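Local coordinates for protein type I modular polyketide synthase (Streptomyces albus subsp. albus, PDB 6IYT) that probably loads an ethylmalonyl extender unit from coenzyme A onto an acyl carrier protein during assembly of the polyketide salinomycin, at residues G39-P44 / A452-K457; E166-V169 / T175-L178; Q214-A219 / A363-E368. All coordinates share one frame; numbering follows the deposited sequence.

Contact 1 (G39-P44 / A452-K457); sequences GDPLVP and AGRGAK
Arg454 and Pro41 meet where the loop following helix 428-439 returns to the small alpha/beta unit near the N terminus, built on the three-stranded antiparallel sheet that begins with strand 43-49. Such a return is consistent with the linkers that flank acyltransferases in modular polyketide synthases. Every contact made by 452-457 comes from the Arg454 side chain, and its contacts begin beyond CB and CG. CG lies opposite the carbonyl carbon (chi1 -59°), and two further bends, at chi2 and chi3, fold the chain over and carry the guanidinium to the loop. CD of Arg454 is 3.9 Å from Gly39 O, and NE of Arg454 approaches the same oxygen to 3.5 Å. CZ comes next: Pro41 CD lies 3.5 Å from Arg454 CZ and, with Gly39 O and Asp40 CA, covers one face of the flat cation. Proline suits this place because the CD and CG of its compact ring can pack against the guanidinium, with CD over the face but offset toward the rim. NH1 of Arg454 packs 3.3 Å from Pro41 CD and also gives a weak hydrogen bond to Pro41 O (3.4 Å, N-H...O angle 132°), while Leu42 O sits farther out at the guanidinium edge. Arginine thus serves twice, its flat face for packing and its N-H groups for the loop's oxygens. Leu42 instead packs on Leu432 and its neighbours on helix 428-439, and Arg454 also touches Thr75 of helix 74-84. The last atom, NH2 of Arg454, forms a long salt bridge with Asp40 OD1, at 3.7 Å and with the carboxylate plane turned 69° from the guanidinium.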
loop_
_atom_site.group_PDB
_atom_site.type_symbol
_atom_site.label_atom_id
_atom_site.label_comp_id
_atom_site.label_asym_id
_atom_site.label_seq_id
_atom_site.Cartn_x
_atom_site.Cartn_y
_atom_site.Cartn_z
ATOM N N GLY A 39 9.352 -16.321 -15.889
ATOM C CA GLY A 39 10.694 -16.891 -15.691
ATOM C C GLY A 39 10.770 -17.902 -14.553
ATOM O O GLY A 39 9.887 -18.757 -14.396
ATOM N N ASP A 40 11.788 -17.741 -13.705
ATOM C CA ASP A 40 12.145 -18.757 -12.708
ATOM C C ASP A 40 12.361 -18.112 -11.337
ATOM O O ASP A 40 13.451 -18.166 -10.784
ATOM C CB ASP A 40 13.407 -19.493 -13.139
ATOM C CG ASP A 40 13.155 -20.452 -14.278
ATOM O OD1 ASP A 40 12.238 -21.284 -14.155
ATOM O OD2 ASP A 40 13.854 -20.354 -15.309
ATOM N N PRO A 41 11.314 -17.498 -10.803
ATOM C CA PRO A 41 11.367 -16.893 -9.496
ATOM C C PRO A 41 11.498 -17.962 -8.380
ATOM O O PRO A 41 11.225 -19.146 -8.598
ATOM C CB PRO A 41 10.018 -16.190 -9.402
ATOM C CG PRO A 41 9.105 -17.100 -10.150
ATOM C CD PRO A 41 9.927 -17.688 -11.267
ATOM N N LEU A 42 11.745 -17.518 -7.184
ATOM C CA LEU A 42 11.657 -18.389 -6.073
ATOM C C LEU A 42 10.220 -18.856 -5.857
ATOM O O LEU A 42 9.267 -18.276 -6.394
ATOM C CB LEU A 42 12.258 -17.737 -4.803
ATOM C CG LEU A 42 11.472 -16.709 -4.035
ATOM C CD1 LEU A 42 12.232 -16.297 -2.789
ATOM C CD2 LEU A 42 11.187 -15.510 -4.898
ATOM N N VAL A 43 10.099 -19.921 -5.074
ATOM C CA VAL A 43 8.878 -20.716 -4.928
ATOM C C VAL A 43 8.480 -20.611 -3.436
ATOM O O VAL A 43 9.357 -20.712 -2.599
ATOM C CB VAL A 43 9.252 -22.219 -5.166
ATOM C CG1 VAL A 43 8.038 -23.094 -5.143
ATOM C CG2 VAL A 43 10.056 -22.369 -6.461
ATOM N N PRO A 44 7.159 -20.606 -3.124
ATOM C CA PRO A 44 6.712 -20.839 -1.746
ATOM C C PRO A 44 6.314 -22.277 -1.494
ATOM O O PRO A 44 5.656 -22.889 -2.307
ATOM C CB PRO A 44 5.485 -19.940 -1.638
ATOM C CG PRO A 44 4.854 -20.043 -2.985
ATOM C CD PRO A 44 6.039 -20.147 -3.969
ATOM N N ALA A 452 1.113 -20.337 -11.810
ATOM C CA ALA A 452 0.658 -20.174 -13.212
ATOM C C ALA A 452 1.858 -19.990 -14.135
ATOM O O ALA A 452 2.777 -19.209 -13.831
ATOM C CB ALA A 452 -0.282 -19.004 -13.329
ATOM N N GLY A 453 1.935 -20.855 -15.158
ATOM C CA GLY A 453 2.937 -20.727 -16.208
ATOM C C GLY A 453 4.236 -21.455 -15.912
ATOM O O GLY A 453 5.185 -21.377 -16.695
ATOM N N ARG A 454 4.343 -22.063 -14.728
ATOM C CA ARG A 454 5.624 -22.658 -14.313
ATOM C C ARG A 454 5.766 -24.088 -14.836
ATOM O O ARG A 454 6.788 -24.727 -14.608
ATOM C CB ARG A 454 5.752 -22.662 -12.795
ATOM C CG ARG A 454 5.681 -21.280 -12.144
ATOM C CD ARG A 454 6.869 -20.389 -12.546
ATOM N NE ARG A 454 8.160 -21.057 -12.350
ATOM C CZ ARG A 454 8.868 -21.051 -11.209
ATOM N NH1 ARG A 454 8.443 -20.376 -10.135
ATOM N NH2 ARG A 454 10.050 -21.663 -11.167
ATOM N N GLY A 455 4.671 -24.631 -15.344
ATOM C CA GLY A 455 4.637 -26.012 -15.817
ATOM C C GLY A 455 4.701 -27.045 -14.701
ATOM O O GLY A 455 5.296 -28.103 -14.868
ATOM N N ALA A 456 4.162 -26.692 -13.528
ATOM C CA ALA A 456 4.169 -27.585 -12.351
ATOM C C ALA A 456 3.135 -28.712 -12.474
ATOM O O ALA A 456 2.155 -28.605 -13.235
ATOM C CB ALA A 456 3.912 -26.783 -11.075
ATOM N N LYS A 457 3.359 -29.798 -11.740
ATOM C CA LYS A 457 2.367 -30.874 -11.639
ATOM C C LYS A 457 2.315 -31.385 -10.219
ATOM O O LYS A 457 3.315 -31.303 -9.479
ATOM C CB LYS A 457 2.721 -32.025 -12.569
ATOM C CG LYS A 457 4.190 -32.421 -12.518
ATOM C CD LYS A 457 4.471 -33.669 -13.349
ATOM C CE LYS A 457 4.342 -34.930 -12.504
ATOM N NZ LYS A 457 3.665 -36.042 -13.238
#

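Contact 2 (E166-V169 / T175-L178); sequences ESVV and TPSL
The puckered ring of Pro176 is the only ring in this contact, and it meets Val168 through two of its atoms, without stacking: Pro176 CD lies 3.8 Å from Val168 CG2 and Pro176 CG 4.0 Å from that same methyl. The element is the loop connecting helices 165-170 and 181-200 of the acyltransferase domain, which doubles back over the short first helix before the second begins. Val168 is the centre of the packing, and its branching at CB explains why valine fits: the two methyls diverge and serve different partners. CG1, opposite the backbone N (chi1 162°), reaches Leu178, while CG2 faces Thr175 and Pro176. Ile183 of helix 181-200 and Trp163 also touch Val168, so the loop covers this buried side chain together with them.

Thr175 shows the same economy. Its CG2 methyl rests 3.7 Å from Ser167 CB, and its CB sits 3.9 Å from Val168 CG2, whereas OG1 is turned to the carbonyl of Ala172 in the intervening loop and hydrogen-bonds there. A threonine can therefore give a methyl to the helix and its hydroxyl to the turn. Leu178 closes the other end, pointing toward the helix with a branched tip: its CG is 3.6 Å from Val168 CG1, and its CD1 is 4.0 Å from Val168 O.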
loop_
_atom_site.group_PDB
_atom_site.type_symbol
_atom_site.label_atom_id
_atom_site.label_comp_id
_atom_site.label_asym_id
_atom_site.label_seq_id
_atom_site.Cartn_x
_atom_site.Cartn_y
_atom_site.Cartn_z
ATOM N N GLU A 166 6.705 4.425 -17.535
ATOM C CA GLU A 166 7.699 3.349 -17.419
ATOM C C GLU A 166 9.141 3.858 -17.528
ATOM O O GLU A 166 10.026 3.458 -16.725
ATOM C CB GLU A 166 7.454 2.268 -18.468
ATOM C CG GLU A 166 8.432 1.113 -18.364
ATOM C CD GLU A 166 8.027 -0.109 -19.183
ATOM O OE1 GLU A 166 7.194 0.028 -20.125
ATOM O OE2 GLU A 166 8.615 -1.197 -18.927
ATOM N N SER A 167 9.395 4.760 -18.469
ATOM C CA SER A 167 10.773 5.278 -18.638
ATOM C C SER A 167 11.225 6.012 -17.374
ATOM O O SER A 167 12.381 5.956 -16.986
ATOM C CB SER A 167 10.879 6.212 -19.840
ATOM O OG SER A 167 10.598 5.528 -21.040
ATOM N N VAL A 168 10.331 6.801 -16.807
ATOM C CA VAL A 168 10.644 7.540 -15.614
ATOM C C VAL A 168 10.918 6.589 -14.454
ATOM O O VAL A 168 11.925 6.729 -13.718
ATOM C CB VAL A 168 9.508 8.543 -15.261
ATOM C CG1 VAL A 168 9.620 8.995 -13.825
ATOM C CG2 VAL A 168 9.585 9.745 -16.173
ATOM N N VAL A 169 10.071 5.572 -14.330
ATOM C CA VAL A 169 10.241 4.564 -13.316
ATOM C C VAL A 169 11.562 3.814 -13.467
ATOM O O VAL A 169 12.263 3.559 -12.469
ATOM C CB VAL A 169 9.059 3.580 -13.342
ATOM C CG1 VAL A 169 9.419 2.266 -12.687
ATOM C CG2 VAL A 169 7.861 4.217 -12.661
ATOM N N THR A 175 15.004 11.410 -18.783
ATOM C CA THR A 175 13.650 11.480 -18.205
ATOM C C THR A 175 13.599 12.458 -17.031
ATOM O O THR A 175 14.570 12.612 -16.286
ATOM C CB THR A 175 13.171 10.093 -17.704
ATOM O OG1 THR A 175 14.136 9.548 -16.810
ATOM C CG2 THR A 175 12.966 9.167 -18.853
ATOM N N PRO A 176 12.413 12.978 -16.755
ATOM C CA PRO A 176 12.338 13.933 -15.629
ATOM C C PRO A 176 12.480 13.250 -14.261
ATOM O O PRO A 176 12.209 12.061 -14.139
ATOM C CB PRO A 176 10.955 14.534 -15.773
ATOM C CG PRO A 176 10.195 13.634 -16.651
ATOM C CD PRO A 176 11.187 12.935 -17.539
ATOM N N SER A 177 12.934 14.001 -13.265
ATOM C CA SER A 177 13.247 13.454 -11.934
ATOM C C SER A 177 11.995 13.084 -11.186
ATOM O O SER A 177 11.038 13.867 -11.127
ATOM C CB SER A 177 13.974 14.492 -11.101
ATOM O OG SER A 177 14.061 14.057 -9.745
ATOM N N LEU A 178 12.027 11.907 -10.571
ATOM C CA LEU A 178 10.955 11.456 -9.723
ATOM C C LEU A 178 10.837 12.229 -8.420
ATOM O O LEU A 178 9.881 12.039 -7.679
ATOM C CB LEU A 178 11.151 9.965 -9.418
ATOM C CG LEU A 178 10.369 9.036 -10.309
ATOM C CD1 LEU A 178 10.727 7.585 -10.019
ATOM C CD2 LEU A 178 8.884 9.281 -10.100
#

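Contact 3 (Q214-A219 / A363-E368); sequences QGEIAA and ASYWFE
The helix that follows the probable nucleophile elbow, whose GxSxG pattern ends at Gly215, is joined here to helix 363-371. Glu216 and Ile217 on its first turn face Tyr365 and Trp366, and the two short helical segments run at 140° to each other with axes 11.7 Å apart. Wide spacing of this kind needs long side chains to bridge it. Tyr365, with CG opposite its backbone N (chi1 -173°), extends its ring toward Glu216 and donates a hydrogen bond from OH to Glu216 OE2 at 2.6 Å. The hydroxyl arrives on the syn side of the carboxylate, 17° out of its plane; the ring and carboxylate planes are only slightly tilted against each other, and OE2 lies at the ring's edge.

Trp366 packs alongside. Its CZ3 is 3.6 Å from Ile217 CG1 and 3.9 Å from Glu216 CB, while CH2 brings the indole edge to Glu216 O at 3.6 Å. Tyr365 CD2 lies over the centre of one indole face, 4.0 Å above it, so the two aromatic residues brace each other.

Ser349 OG is a further partner of the Tyr365 hydroxyl. Asn369 ND2 also donates to Glu216 OE2, and the backbone N of Thr350 serves OE1. Three donors thus satisfy a buried carboxylate; bonds to both oxygens limit its rotation and would probably favour its ionised form.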
loop_
_atom_site.group_PDB
_atom_site.type_symbol
_atom_site.label_atom_id
_atom_site.label_comp_id
_atom_site.label_asym_id
_atom_site.label_seq_id
_atom_site.Cartn_x
_atom_site.Cartn_y
_atom_site.Cartn_z
ATOM N N GLN A 214 -3.730 12.435 -1.789
ATOM C CA GLN A 214 -3.716 12.036 -3.205
ATOM C C GLN A 214 -4.044 10.553 -3.384
ATOM O O GLN A 214 -4.539 10.133 -4.458
ATOM C CB GLN A 214 -2.327 12.340 -3.832
ATOM C CG GLN A 214 -1.229 11.497 -3.234
ATOM C CD GLN A 214 0.161 11.920 -3.623
ATOM O OE1 GLN A 214 0.796 11.295 -4.499
ATOM N NE2 GLN A 214 0.705 12.887 -2.899
ATOM N N GLY A 215 -3.842 9.762 -2.331
ATOM C CA GLY A 215 -4.184 8.346 -2.366
ATOM C C GLY A 215 -5.649 8.088 -2.688
ATOM O O GLY A 215 -6.029 6.981 -3.096
ATOM N N GLU A 216 -6.509 9.018 -2.315
ATOM C CA GLU A 216 -7.925 8.842 -2.608
ATOM C C GLU A 216 -8.172 8.770 -4.110
ATOM O O GLU A 216 -9.182 8.251 -4.537
ATOM C CB GLU A 216 -8.751 9.959 -1.974
ATOM C CG GLU A 216 -8.916 9.810 -0.463
ATOM C CD GLU A 216 -10.146 10.527 0.091
ATOM O OE1 GLU A 216 -10.776 9.978 1.026
ATOM O OE2 GLU A 216 -10.555 11.578 -0.468
ATOM N N ILE A 217 -7.299 9.389 -4.907
ATOM C CA ILE A 217 -7.461 9.313 -6.386
ATOM C C ILE A 217 -7.200 7.864 -6.880
ATOM O O ILE A 217 -7.994 7.288 -7.653
ATOM C CB ILE A 217 -6.518 10.277 -7.099
ATOM C CG1 ILE A 217 -6.741 11.712 -6.614
ATOM C CG2 ILE A 217 -6.703 10.168 -8.596
ATOM C CD1 ILE A 217 -5.607 12.664 -6.968
ATOM N N ALA A 218 -6.166 7.226 -6.336
ATOM C CA ALA A 218 -5.939 5.786 -6.601
ATOM C C ALA A 218 -7.076 4.899 -6.065
ATOM O O ALA A 218 -7.534 3.980 -6.757
ATOM C CB ALA A 218 -4.608 5.334 -6.038
ATOM N N ALA A 219 -7.568 5.217 -4.885
ATOM C CA ALA A 219 -8.683 4.482 -4.304
ATOM C C ALA A 219 -9.933 4.545 -5.196
ATOM O O ALA A 219 -10.613 3.516 -5.433
ATOM C CB ALA A 219 -8.993 5.032 -2.942
ATOM N N ALA A 363 -15.378 17.961 -8.655
ATOM C CA ALA A 363 -14.271 18.940 -8.476
ATOM C C ALA A 363 -14.227 19.513 -7.064
ATOM O O ALA A 363 -13.132 19.716 -6.509
ATOM C CB ALA A 363 -14.361 20.048 -9.496
ATOM N N SER A 364 -15.400 19.820 -6.498
ATOM C CA SER A 364 -15.480 20.362 -5.129
ATOM C C SER A 364 -14.911 19.393 -4.118
ATOM O O SER A 364 -14.206 19.785 -3.156
ATOM C CB SER A 364 -16.929 20.707 -4.756
ATOM O OG SER A 364 -17.290 21.952 -5.343
ATOM N N TYR A 365 -15.177 18.122 -4.325
ATOM C CA TYR A 365 -14.558 17.081 -3.468
ATOM C C TYR A 365 -13.044 17.079 -3.559
ATOM O O TYR A 365 -12.378 17.001 -2.553
ATOM C CB TYR A 365 -15.083 15.713 -3.807
ATOM C CG TYR A 365 -14.599 14.670 -2.857
ATOM C CD1 TYR A 365 -15.241 14.464 -1.635
ATOM C CD2 TYR A 365 -13.428 13.974 -3.108
ATOM C CE1 TYR A 365 -14.739 13.568 -0.705
ATOM C CE2 TYR A 365 -12.885 13.120 -2.160
ATOM C CZ TYR A 365 -13.606 12.825 -1.026
ATOM O OH TYR A 365 -13.054 12.021 -0.081
ATOM N N TRP A 366 -12.498 17.171 -4.764
ATOM C CA TRP A 366 -11.071 17.119 -4.930
ATOM C C TRP A 366 -10.369 18.382 -4.421
ATOM O O TRP A 366 -9.277 18.285 -3.868
ATOM C CB TRP A 366 -10.685 16.813 -6.352
ATOM C CG TRP A 366 -11.102 15.444 -6.770
ATOM C CD1 TRP A 366 -12.087 15.129 -7.664
ATOM C CD2 TRP A 366 -10.694 14.211 -6.170
ATOM N NE1 TRP A 366 -12.325 13.787 -7.655
ATOM C CE2 TRP A 366 -11.521 13.197 -6.709
ATOM C CE3 TRP A 366 -9.815 13.885 -5.137
ATOM C CZ2 TRP A 366 -11.419 11.877 -6.325
ATOM C CZ3 TRP A 366 -9.686 12.542 -4.765
ATOM C CH2 TRP A 366 -10.465 11.557 -5.374
ATOM N N PHE A 367 -11.100 19.505 -4.361
ATOM C CA PHE A 367 -10.607 20.635 -3.614
ATOM C C PHE A 367 -10.564 20.347 -2.107
ATOM O O PHE A 367 -9.556 20.555 -1.472
ATOM C CB PHE A 367 -11.416 21.887 -3.853
ATOM C CG PHE A 367 -10.981 23.036 -2.984
ATOM C CD1 PHE A 367 -9.777 23.667 -3.228
ATOM C CD2 PHE A 367 -11.659 23.328 -1.825
ATOM C CE1 PHE A 367 -9.298 24.643 -2.355
ATOM C CE2 PHE A 367 -11.224 24.354 -0.967
ATOM C CZ PHE A 367 -10.029 24.996 -1.234
ATOM N N GLU A 368 -11.665 19.856 -1.548
ATOM C CA GLU A 368 -11.702 19.540 -0.118
ATOM C C GLU A 368 -10.638 18.500 0.232
ATOM O O GLU A 368 -9.985 18.588 1.275
ATOM C CB GLU A 368 -13.080 19.025 0.271
ATOM C CG GLU A 368 -14.196 20.063 0.178
ATOM C CD GLU A 368 -14.007 21.216 1.135
ATOM O OE1 GLU A 368 -13.821 20.951 2.356
ATOM O OE2 GLU A 368 -14.115 22.397 0.675
#

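From the N terminus, the chain enters contact 1 at 39-44, just as the first strand of the antiparallel sheet begins, and this loop closes some 408 residues later, at 452-457, with contacts 2 and 3 both nested inside it. Contact 2 is a short local closure, with 166-169 and 175-178 holding together the turn between helices 165-170 and 181-200. Contact 3 opens after it, in series, and ties 214-219 to 363-368 across the 143 residues between them. None of the loops cross. Contacts 2 and 3 belong to the acyltransferase domain, with nearest atoms about 10 Å apart, whereas contact 1 joins parts near the two ends of the chain, its centre 40 Å from that of contact 3.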